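Local coordinates for monovalent Na+/H+ antiporter subunit A (Dietzia sp. DQ12-45-1b, PDB 7D3U), which is thought to act as an antiporter-type subunit of a bacterial Mrp complex that exchanges sodium ions for protons across the cell membrane, at residues S114-D122 and A245-F253; A199-M208 and L257-L267. All coordinates share one frame; numbering follows the deposited sequence.

Contact 1: residues S114-D122 and A245-F253. With LMT (dodecyl-beta-D-maltoside), chain C.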
loop_
_atom_site.group_PDB
_atom_site.type_symbol
_atom_site.label_atom_id
_atom_site.label_comp_id
_atom_site.label_asym_id
_atom_site.label_seq_id
_atom_site.Cartn_x
_atom_site.Cartn_y
_atom_site.Cartn_z
ATOM N N SER B 114 -17.804 31.853 -15.551
ATOM C CA SER B 114 -17.071 30.815 -16.264
ATOM C C SER B 114 -17.249 30.952 -17.770
ATOM O O SER B 114 -16.301 30.744 -18.534
ATOM C CB SER B 114 -17.524 29.438 -15.787
ATOM O OG SER B 114 -17.242 29.259 -14.412
ATOM N N MET B 115 -18.451 31.322 -18.218
ATOM C CA MET B 115 -18.653 31.566 -19.642
ATOM C C MET B 115 -17.827 32.750 -20.118
ATOM O O MET B 115 -17.239 32.711 -21.206
ATOM C CB MET B 115 -20.131 31.801 -19.934
ATOM C CG MET B 115 -20.838 30.592 -20.480
ATOM S SD MET B 115 -19.854 29.714 -21.707
ATOM C CE MET B 115 -20.134 30.722 -23.157
ATOM N N LEU B 116 -17.777 33.817 -19.318
ATOM C CA LEU B 116 -16.947 34.967 -19.655
ATOM C C LEU B 116 -15.483 34.568 -19.760
ATOM O O LEU B 116 -14.785 34.982 -20.690
ATOM C CB LEU B 116 -17.130 36.064 -18.608
ATOM C CG LEU B 116 -16.638 37.452 -18.996
ATOM C CD1 LEU B 116 -17.263 37.855 -20.302
ATOM C CD2 LEU B 116 -16.979 38.458 -17.920
ATOM N N GLY B 117 -15.005 33.759 -18.817
ATOM C CA GLY B 117 -13.642 33.267 -18.901
ATOM C C GLY B 117 -13.398 32.398 -20.116
ATOM O O GLY B 117 -12.294 32.391 -20.666
ATOM N N LEU B 118 -14.416 31.656 -20.552
ATOM C CA LEU B 118 -14.249 30.796 -21.718
ATOM C C LEU B 118 -14.180 31.609 -23.003
ATOM O O LEU B 118 -13.317 31.364 -23.851
ATOM C CB LEU B 118 -15.384 29.778 -21.784
ATOM C CG LEU B 118 -15.469 28.915 -23.040
ATOM C CD1 LEU B 118 -14.152 28.219 -23.304
ATOM C CD2 LEU B 118 -16.569 27.901 -22.880
ATOM N N VAL B 119 -15.078 32.583 -23.169
ATOM C CA VAL B 119 -15.062 33.367 -24.399
ATOM C C VAL B 119 -13.911 34.364 -24.392
ATOM O O VAL B 119 -13.394 34.731 -25.453
ATOM C CB VAL B 119 -16.416 34.066 -24.612
ATOM C CG1 VAL B 119 -17.491 33.043 -24.920
ATOM C CG2 VAL B 119 -16.791 34.870 -23.394
ATOM N N LEU B 120 -13.494 34.822 -23.217
ATOM C CA LEU B 120 -12.331 35.698 -23.075
ATOM C C LEU B 120 -11.068 34.898 -22.794
ATOM O O LEU B 120 -10.368 35.151 -21.818
ATOM C CB LEU B 120 -12.576 36.719 -21.974
ATOM C CG LEU B 120 -13.622 37.788 -22.258
ATOM C CD1 LEU B 120 -13.645 38.798 -21.136
ATOM C CD2 LEU B 120 -13.312 38.457 -23.574
ATOM N N ALA B 121 -10.753 33.922 -23.637
ATOM C CA ALA B 121 -9.618 33.039 -23.410
ATOM C C ALA B 121 -8.699 33.078 -24.619
ATOM O O ALA B 121 -9.071 32.615 -25.701
ATOM C CB ALA B 121 -10.081 31.609 -23.135
ATOM N N ASP B 122 -7.502 33.632 -24.432
ATOM C CA ASP B 122 -6.471 33.587 -25.457
ATOM C C ASP B 122 -5.455 32.483 -25.219
ATOM O O ASP B 122 -4.699 32.149 -26.136
ATOM C CB ASP B 122 -5.739 34.929 -25.542
ATOM C CG ASP B 122 -5.108 35.159 -26.896
ATOM O OD1 ASP B 122 -5.523 34.489 -27.864
ATOM O OD2 ASP B 122 -4.199 36.008 -26.995
ATOM N N ALA B 245 -21.139 27.123 -25.585
ATOM C CA ALA B 245 -19.708 26.931 -25.379
ATOM C C ALA B 245 -19.103 26.121 -26.517
ATOM O O ALA B 245 -18.066 26.494 -27.080
ATOM C CB ALA B 245 -19.460 26.250 -24.036
ATOM N N GLY B 246 -19.747 25.012 -26.880
ATOM C CA GLY B 246 -19.253 24.212 -27.987
ATOM C C GLY B 246 -19.282 24.961 -29.304
ATOM O O GLY B 246 -18.384 24.810 -30.137
ATOM N N ILE B 247 -20.300 25.796 -29.503
ATOM C CA ILE B 247 -20.405 26.530 -30.759
ATOM C C ILE B 247 -19.355 27.630 -30.823
ATOM O O ILE B 247 -18.773 27.886 -31.882
ATOM C CB ILE B 247 -21.827 27.082 -30.933
ATOM C CG1 ILE B 247 -22.808 25.923 -31.082
ATOM C CG2 ILE B 247 -21.903 27.997 -32.136
ATOM C CD1 ILE B 247 -24.178 26.353 -31.477
ATOM N N TYR B 248 -19.076 28.283 -29.695
ATOM C CA TYR B 248 -17.984 29.246 -29.666
ATOM C C TYR B 248 -16.648 28.559 -29.896
ATOM O O TYR B 248 -15.748 29.133 -30.513
ATOM C CB TYR B 248 -17.961 30.004 -28.342
ATOM C CG TYR B 248 -16.649 30.713 -28.108
ATOM C CD1 TYR B 248 -16.374 31.919 -28.729
ATOM C CD2 TYR B 248 -15.678 30.166 -27.281
ATOM C CE1 TYR B 248 -15.176 32.566 -28.531
ATOM C CE2 TYR B 248 -14.476 30.806 -27.077
ATOM C CZ TYR B 248 -14.231 32.007 -27.703
ATOM O OH TYR B 248 -13.035 32.652 -27.503
ATOM N N LEU B 249 -16.493 27.334 -29.392
ATOM C CA LEU B 249 -15.256 26.603 -29.638
ATOM C C LEU B 249 -15.109 26.256 -31.113
ATOM O O LEU B 249 -14.008 26.333 -31.668
ATOM C CB LEU B 249 -15.210 25.339 -28.785
ATOM C CG LEU B 249 -13.863 24.626 -28.784
ATOM C CD1 LEU B 249 -12.873 25.402 -27.944
ATOM C CD2 LEU B 249 -14.005 23.206 -28.276
ATOM N N LEU B 250 -16.208 25.868 -31.763
ATOM C CA LEU B 250 -16.157 25.588 -33.194
ATOM C C LEU B 250 -15.932 26.855 -34.007
ATOM O O LEU B 250 -15.343 26.796 -35.091
ATOM C CB LEU B 250 -17.439 24.894 -33.642
ATOM C CG LEU B 250 -17.648 23.507 -33.044
ATOM C CD1 LEU B 250 -18.802 22.803 -33.708
ATOM C CD2 LEU B 250 -16.385 22.686 -33.173
ATOM N N LEU B 251 -16.394 28.001 -33.509
ATOM C CA LEU B 251 -16.196 29.255 -34.224
ATOM C C LEU B 251 -14.773 29.769 -34.059
ATOM O O LEU B 251 -14.193 30.312 -35.005
ATOM C CB LEU B 251 -17.197 30.299 -33.731
ATOM C CG LEU B 251 -18.455 30.484 -34.575
ATOM C CD1 LEU B 251 -19.527 31.195 -33.776
ATOM C CD2 LEU B 251 -18.128 31.259 -35.829
ATOM N N ARG B 252 -14.197 29.605 -32.868
ATOM C CA ARG B 252 -12.836 30.065 -32.626
ATOM C C ARG B 252 -11.834 29.247 -33.423
ATOM O O ARG B 252 -10.986 29.801 -34.131
ATOM C CB ARG B 252 -12.517 29.994 -31.134
ATOM C CG ARG B 252 -11.102 30.405 -30.783
ATOM C CD ARG B 252 -10.781 31.786 -31.323
ATOM N NE ARG B 252 -11.400 32.836 -30.523
ATOM C CZ ARG B 252 -10.761 33.540 -29.595
ATOM N NH1 ARG B 252 -9.481 33.304 -29.350
ATOM N NH2 ARG B 252 -11.400 34.477 -28.913
ATOM N N PHE B 253 -11.917 27.923 -33.324
ATOM C CA PHE B 253 -10.980 27.045 -34.008
ATOM C C PHE B 253 -11.255 26.923 -35.497
ATOM O O PHE B 253 -10.534 26.195 -36.185
ATOM C CB PHE B 253 -10.997 25.658 -33.366
ATOM C CG PHE B 253 -10.116 25.546 -32.163
ATOM C CD1 PHE B 253 -8.773 25.261 -32.301
ATOM C CD2 PHE B 253 -10.628 25.732 -30.893
ATOM C CE1 PHE B 253 -7.959 25.161 -31.196
ATOM C CE2 PHE B 253 -9.818 25.633 -29.785
ATOM C CZ PHE B 253 -8.482 25.346 -29.936
HETATM C C1B LMT C . 2.582 33.792 -7.114
HETATM C C2B LMT C . 4.070 33.368 -7.047
HETATM C C3B LMT C . 4.252 31.909 -6.561
HETATM C C4B LMT C . 2.979 31.308 -5.905
HETATM C C5B LMT C . 2.198 32.410 -5.154
HETATM C C6B LMT C . 2.887 32.745 -3.829
HETATM O O1B LMT C . 1.946 33.162 -8.199
HETATM O O2B LMT C . 4.603 33.520 -8.299
HETATM O O3B LMT C . 5.361 31.783 -5.760
HETATM O "O4'" LMT C . 2.164 30.716 -6.848
HETATM O O5B LMT C . 1.907 33.589 -5.895
HETATM O O6B LMT C . 1.993 32.644 -2.794
HETATM C "C1'" LMT C . -0.709 35.936 -9.898
HETATM C "C2'" LMT C . -0.837 35.646 -8.382
HETATM C "C3'" LMT C . -0.170 34.300 -7.978
HETATM C "C4'" LMT C . 0.947 33.856 -8.943
HETATM C "C5'" LMT C . 1.540 35.144 -9.573
HETATM C "C6'" LMT C . 2.800 34.936 -10.372
HETATM O "O1'" LMT C . -1.495 35.073 -10.609
HETATM O "O2'" LMT C . -0.273 36.685 -7.666
HETATM O "O3'" LMT C . -1.108 33.313 -7.887
HETATM O "O5'" LMT C . 0.619 35.799 -10.413
HETATM O "O6'" LMT C . 3.008 33.582 -10.409
HETATM C C1 LMT C . -2.861 35.404 -10.624
HETATM C C2 LMT C . -3.574 34.088 -10.659
HETATM C C3 LMT C . -4.318 33.778 -11.913
HETATM C C4 LMT C . -5.640 33.180 -11.520
HETATM C C5 LMT C . -5.556 31.694 -11.536
HETATM C C6 LMT C . -6.870 31.061 -11.848
HETATM C C7 LMT C . -7.347 31.518 -13.193
HETATM C C8 LMT C . -8.525 30.701 -13.584
HETATM C C9 LMT C . -9.328 31.278 -14.699
HETATM C C10 LMT C . -10.637 30.544 -14.722
HETATM C C11 LMT C . -11.648 31.258 -15.556
HETATM C C12 LMT C . -11.178 31.428 -16.956
#

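Contact 2: residues A199-M208 and L257-L267. With LMT (dodecyl-beta-D-maltoside), chain D.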
loop_
_atom_site.group_PDB
_atom_site.type_symbol
_atom_site.label_atom_id
_atom_site.label_comp_id
_atom_site.label_asym_id
_atom_site.label_seq_id
_atom_site.Cartn_x
_atom_site.Cartn_y
_atom_site.Cartn_z
ATOM N N ALA B 199 -3.791 18.203 -38.319
ATOM C CA ALA B 199 -5.005 19.006 -38.331
ATOM C C ALA B 199 -6.248 18.131 -38.338
ATOM O O ALA B 199 -7.265 18.501 -37.749
ATOM C CB ALA B 199 -5.004 19.946 -39.534
ATOM N N ALA B 200 -6.179 16.952 -38.959
ATOM C CA ALA B 200 -7.325 16.048 -38.956
ATOM C C ALA B 200 -7.605 15.523 -37.555
ATOM O O ALA B 200 -8.758 15.499 -37.105
ATOM C CB ALA B 200 -7.078 14.893 -39.926
ATOM N N VAL B 201 -6.556 15.096 -36.849
ATOM C CA VAL B 201 -6.722 14.611 -35.483
ATOM C C VAL B 201 -7.259 15.717 -34.587
ATOM O O VAL B 201 -8.167 15.495 -33.777
ATOM C CB VAL B 201 -5.390 14.048 -34.955
ATOM C CG1 VAL B 201 -5.398 13.989 -33.440
ATOM C CG2 VAL B 201 -5.132 12.676 -35.542
ATOM N N ILE B 202 -6.713 16.928 -34.721
ATOM C CA ILE B 202 -7.165 18.032 -33.882
ATOM C C ILE B 202 -8.612 18.389 -34.202
ATOM O O ILE B 202 -9.401 18.700 -33.302
ATOM C CB ILE B 202 -6.228 19.241 -34.042
ATOM C CG1 ILE B 202 -4.856 18.919 -33.460
ATOM C CG2 ILE B 202 -6.800 20.460 -33.351
ATOM C CD1 ILE B 202 -4.913 18.397 -32.050
ATOM N N ALA B 203 -8.991 18.329 -35.480
ATOM C CA ALA B 203 -10.368 18.615 -35.858
ATOM C C ALA B 203 -11.322 17.593 -35.267
ATOM O O ALA B 203 -12.388 17.952 -34.761
ATOM C CB ALA B 203 -10.497 18.650 -37.378
ATOM N N VAL B 204 -10.951 16.311 -35.312
ATOM C CA VAL B 204 -11.812 15.284 -34.735
ATOM C C VAL B 204 -11.934 15.473 -33.228
ATOM O O VAL B 204 -13.034 15.403 -32.666
ATOM C CB VAL B 204 -11.284 13.883 -35.091
ATOM C CG1 VAL B 204 -11.866 12.845 -34.154
ATOM C CG2 VAL B 204 -11.626 13.547 -36.527
ATOM N N LEU B 205 -10.813 15.741 -32.554
ATOM C CA LEU B 205 -10.846 15.920 -31.106
ATOM C C LEU B 205 -11.696 17.119 -30.714
ATOM O O LEU B 205 -12.485 17.046 -29.767
ATOM C CB LEU B 205 -9.428 16.075 -30.562
ATOM C CG LEU B 205 -8.576 14.810 -30.534
ATOM C CD1 LEU B 205 -7.241 15.101 -29.887
ATOM C CD2 LEU B 205 -9.296 13.699 -29.798
ATOM N N ILE B 206 -11.577 18.226 -31.444
ATOM C CA ILE B 206 -12.327 19.419 -31.073
ATOM C C ILE B 206 -13.799 19.285 -31.443
ATOM O O ILE B 206 -14.671 19.767 -30.711
ATOM C CB ILE B 206 -11.679 20.658 -31.709
ATOM C CG1 ILE B 206 -10.518 21.124 -30.839
ATOM C CG2 ILE B 206 -12.686 21.777 -31.883
ATOM C CD1 ILE B 206 -9.583 22.049 -31.539
ATOM N N ALA B 207 -14.111 18.618 -32.557
ATOM C CA ALA B 207 -15.505 18.344 -32.876
ATOM C C ALA B 207 -16.146 17.478 -31.802
ATOM O O ALA B 207 -17.290 17.719 -31.403
ATOM C CB ALA B 207 -15.611 17.675 -34.244
ATOM N N MET B 208 -15.417 16.477 -31.303
ATOM C CA MET B 208 -15.947 15.680 -30.203
ATOM C C MET B 208 -16.039 16.491 -28.917
ATOM O O MET B 208 -16.927 16.244 -28.094
ATOM C CB MET B 208 -15.088 14.436 -29.989
ATOM C CG MET B 208 -15.145 13.445 -31.135
ATOM S SD MET B 208 -16.823 13.191 -31.739
ATOM C CE MET B 208 -16.532 12.003 -33.046
ATOM N N LEU B 257 -8.828 25.054 -38.682
ATOM C CA LEU B 257 -9.392 23.797 -39.164
ATOM C C LEU B 257 -10.677 24.010 -39.955
ATOM O O LEU B 257 -11.714 23.448 -39.623
ATOM C CB LEU B 257 -9.633 22.861 -37.988
ATOM C CG LEU B 257 -8.385 22.393 -37.247
ATOM C CD1 LEU B 257 -8.766 21.592 -36.018
ATOM C CD2 LEU B 257 -7.496 21.583 -38.157
ATOM N N HIS B 258 -10.638 24.828 -41.003
ATOM C CA HIS B 258 -11.819 25.017 -41.835
ATOM C C HIS B 258 -11.682 24.444 -43.233
ATOM O O HIS B 258 -12.693 24.282 -43.918
ATOM C CB HIS B 258 -12.179 26.505 -41.934
ATOM C CG HIS B 258 -11.370 27.267 -42.936
ATOM N ND1 HIS B 258 -10.276 28.027 -42.584
ATOM C CD2 HIS B 258 -11.512 27.411 -44.274
ATOM C CE1 HIS B 258 -9.769 28.593 -43.664
ATOM N NE2 HIS B 258 -10.501 28.234 -44.703
ATOM N N ASP B 259 -10.465 24.131 -43.674
ATOM C CA ASP B 259 -10.236 23.578 -45.000
ATOM C C ASP B 259 -9.888 22.095 -44.964
ATOM O O ASP B 259 -9.685 21.487 -46.020
ATOM C CB ASP B 259 -9.134 24.361 -45.715
ATOM C CG ASP B 259 -7.790 24.235 -45.028
ATOM O OD1 ASP B 259 -7.762 24.187 -43.780
ATOM O OD2 ASP B 259 -6.761 24.182 -45.733
ATOM N N VAL B 260 -9.818 21.500 -43.779
ATOM C CA VAL B 260 -9.490 20.086 -43.630
ATOM C C VAL B 260 -10.762 19.278 -43.875
ATOM O O VAL B 260 -11.793 19.566 -43.248
ATOM C CB VAL B 260 -8.901 19.784 -42.248
ATOM C CG1 VAL B 260 -7.425 20.116 -42.236
ATOM C CG2 VAL B 260 -9.606 20.593 -41.191
ATOM N N PRO B 261 -10.737 18.282 -44.764
ATOM C CA PRO B 261 -11.990 17.607 -45.141
ATOM C C PRO B 261 -12.676 16.891 -43.991
ATOM O O PRO B 261 -13.914 16.864 -43.940
ATOM C CB PRO B 261 -11.536 16.624 -46.227
ATOM C CG PRO B 261 -10.263 17.197 -46.753
ATOM C CD PRO B 261 -9.598 17.819 -45.570
ATOM N N VAL B 262 -11.914 16.305 -43.063
ATOM C CA VAL B 262 -12.548 15.560 -41.982
ATOM C C VAL B 262 -13.332 16.495 -41.073
ATOM O O VAL B 262 -14.399 16.128 -40.575
ATOM C CB VAL B 262 -11.509 14.746 -41.194
ATOM C CG1 VAL B 262 -10.534 15.658 -40.493
ATOM C CG2 VAL B 262 -12.200 13.841 -40.190
ATOM N N TRP B 263 -12.845 17.718 -40.866
ATOM C CA TRP B 263 -13.590 18.683 -40.067
ATOM C C TRP B 263 -14.899 19.047 -40.744
ATOM O O TRP B 263 -15.964 19.015 -40.119
ATOM C CB TRP B 263 -12.741 19.930 -39.834
ATOM C CG TRP B 263 -13.495 21.141 -39.381
ATOM C CD1 TRP B 263 -14.208 22.003 -40.159
ATOM C CD2 TRP B 263 -13.569 21.654 -38.047
ATOM N NE1 TRP B 263 -14.738 23.008 -39.391
ATOM C CE2 TRP B 263 -14.358 22.816 -38.090
ATOM C CE3 TRP B 263 -13.051 21.238 -36.818
ATOM C CZ2 TRP B 263 -14.643 23.563 -36.954
ATOM C CZ3 TRP B 263 -13.336 21.980 -35.695
ATOM C CH2 TRP B 263 -14.123 23.130 -35.769
ATOM N N ASN B 264 -14.833 19.417 -42.024
ATOM C CA ASN B 264 -16.036 19.763 -42.771
ATOM C C ASN B 264 -17.059 18.639 -42.710
ATOM O O ASN B 264 -18.240 18.874 -42.438
ATOM C CB ASN B 264 -15.676 20.083 -44.220
ATOM C CG ASN B 264 -15.082 21.461 -44.377
ATOM O OD1 ASN B 264 -15.170 22.290 -43.475
ATOM N ND2 ASN B 264 -14.477 21.717 -45.528
ATOM N N LEU B 265 -16.617 17.402 -42.940
ATOM C CA LEU B 265 -17.551 16.281 -42.948
ATOM C C LEU B 265 -18.129 16.030 -41.560
ATOM O O LEU B 265 -19.352 15.969 -41.387
ATOM C CB LEU B 265 -16.860 15.028 -43.479
ATOM C CG LEU B 265 -17.700 13.754 -43.468
ATOM C CD1 LEU B 265 -17.695 13.115 -44.842
ATOM C CD2 LEU B 265 -17.184 12.782 -42.423
ATOM N N LEU B 266 -17.262 15.881 -40.554
ATOM C CA LEU B 266 -17.721 15.564 -39.208
ATOM C C LEU B 266 -18.613 16.657 -38.644
ATOM O O LEU B 266 -19.474 16.381 -37.805
ATOM C CB LEU B 266 -16.519 15.337 -38.292
ATOM C CG LEU B 266 -16.812 14.808 -36.892
ATOM C CD1 LEU B 266 -17.691 13.577 -36.972
ATOM C CD2 LEU B 266 -15.518 14.498 -36.171
ATOM N N LEU B 267 -18.431 17.900 -39.087
ATOM C CA LEU B 267 -19.310 18.970 -38.642
ATOM C C LEU B 267 -20.628 18.948 -39.400
ATOM O O LEU B 267 -21.699 18.901 -38.791
ATOM C CB LEU B 267 -18.620 20.320 -38.815
ATOM C CG LEU B 267 -17.689 20.820 -37.713
ATOM C CD1 LEU B 267 -16.481 19.918 -37.621
ATOM C CD2 LEU B 267 -17.271 22.258 -37.943
HETATM C C1B LMT D . 2.508 13.299 -33.113
HETATM C C2B LMT D . 3.924 12.751 -32.885
HETATM C C3B LMT D . 4.420 13.125 -31.477
HETATM C C4B LMT D . 4.125 14.613 -31.182
HETATM C C5B LMT D . 2.610 14.833 -31.329
HETATM C C6B LMT D . 2.344 16.103 -32.128
HETATM O O1B LMT D . 1.737 12.288 -33.667
HETATM O O2B LMT D . 3.847 11.392 -33.022
HETATM O O3B LMT D . 5.743 12.811 -31.308
HETATM O "O4'" LMT D . 4.513 14.942 -29.906
HETATM O O5B LMT D . 1.951 13.734 -31.910
HETATM O O6B LMT D . 3.484 16.502 -32.775
HETATM C "C1'" LMT D . -1.411 10.279 -34.311
HETATM C "C2'" LMT D . -1.069 11.065 -35.601
HETATM C "C3'" LMT D . 0.305 11.780 -35.491
HETATM C "C4'" LMT D . 0.483 12.628 -34.212
HETATM C "C5'" LMT D . -0.580 12.223 -33.157
HETATM C "C6'" LMT D . -1.839 13.068 -33.092
HETATM O "O1'" LMT D . -2.762 10.222 -34.112
HETATM O "O2'" LMT D . -1.012 10.172 -36.640
HETATM O "O3'" LMT D . 0.508 12.573 -36.584
HETATM O "O5'" LMT D . -0.828 10.829 -33.127
HETATM O "O6'" LMT D . -2.268 12.993 -31.800
HETATM C C1 LMT D . -3.158 9.409 -33.032
HETATM C C2 LMT D . -3.993 10.305 -32.169
HETATM C C3 LMT D . -4.191 9.883 -30.751
HETATM C C4 LMT D . -4.042 11.113 -29.897
HETATM C C5 LMT D . -4.569 10.869 -28.526
HETATM C C6 LMT D . -6.032 10.572 -28.532
HETATM C C7 LMT D . -6.565 10.658 -27.133
HETATM C C8 LMT D . -8.052 10.625 -27.174
HETATM C C9 LMT D . -8.699 10.898 -25.858
HETATM C C10 LMT D . -10.121 10.425 -25.948
HETATM C C11 LMT D . -10.867 10.705 -24.684
HETATM C C12 LMT D . -12.261 10.178 -24.732
#

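Contact 1: residues S114-D122 and A245-F253
V119 lies over one face of the Y248 ring: its CG1 methyl is 4.0 Å from the ring centroid and 8° off the ring normal, a CH-pi contact centred on the ring. Y248 has CG anti to its backbone N (chi1 164°), which carries the ring across from helix 243-252 to the end of helix 102-119 and lays its long direction beside the main chain there. CE2 of Y248 accordingly comes to 3.5 Å from the carbonyl O of L118, and the phenol OH lies 2.9 Å from the carbonyl O of V119. L118 meets the same helix one turn earlier, where its CD2 branch touches CB of A245 at 3.5 Å. M115, its chain bent at chi2 and chi3, brings SD to 4.2 Å from that methyl. The two helix segments run nearly parallel, at 10°, with their axes 10.9 Å apart, a spacing bridged here by side chains. Trimming Y248 to an alanine is likely to leave the V119 methyl without its aromatic face and open a gap between the end of helix 102-119 and the flank of helix 243-252. Beyond the ring, R252 reaches toward the residues that follow helix 102-119, its NH1 3.7 Å from the carbonyl O of A121. D122 OD1 approaches the guanidinium edge near its plane, but at 4.4 Å from NH1 of R252 it is too distant for a salt bridge. Each charge has its own closer mate, R252 in D70 and D122 in R66, with S184 also hydrogen-bonded to D122. The chemistry thus divides along the interface, from aliphatic contacts through an aromatic face to a buried polar end, where paired opposite charges would be expected to offset one another within the membrane protein.

Contact 2: residues A199-M208 and L257-L267
With chi1 at 163°, the W263 indole is swung to the far side of CB from the main-chain nitrogen, which turns its six-membered side toward helix 196-213, so that A203 and I206 meet it at the edge. CG2 of I206 is 3.9 Å from CZ3 of W263, while the A203 methyl also rests 3.7 Å from CE3 of W263. The same trans choice at L266 (chi1 -172°) extends its CD2 branch to the A207 methyl, 3.7 Å away, and toward V204 and M208, whose side chains it crosses at about a right angle. V262 divides its two methyls: CG1 packs 3.6 Å from CB of A200, and CG2 sits 3.7 Å from CG2 of V204. Before the helix begins, L257 forks over the facing turn, CD2 beside the A199 methyl and CD1 3.5 Å from CG2 of I202. V260, at the N-cap position, adds its CG1 against A199. A199, A203 and A207, four residues apart, present small methyls to the larger side chains opposite, and the axes come within 8.6 Å at a crossing angle of -22°. V201 points away from this interface, and its methyls approach the maltoside head of a bound detergent on that outer side. This is close, apolar packing between two nearly parallel transmembrane helices, built on a small-residue face, within the helical bundle of the antiporter-like subunits shared by Mrp and complex I.

Overall arrangement
Contacts 1 and 2 have centres about 17 Å apart, on the same side of the chain's centre. Their segments alternate along the sequence, 114-122, 199-208, 245-253 and then 257-267, so the two pairings interlock. Helix 243-252 from contact 1 is followed directly by helix 261-284 from contact 2, and the contacts touch as well: L250 CD2 lies 3.5 Å from W263 CH2, while I206 packs against L249, L250 and F253. Helix 196-213 therefore meets both successive helices. Together the contacts join helices 102-119, 196-213, 243-252 and 261-284 into one continuous part of the transmembrane bundle.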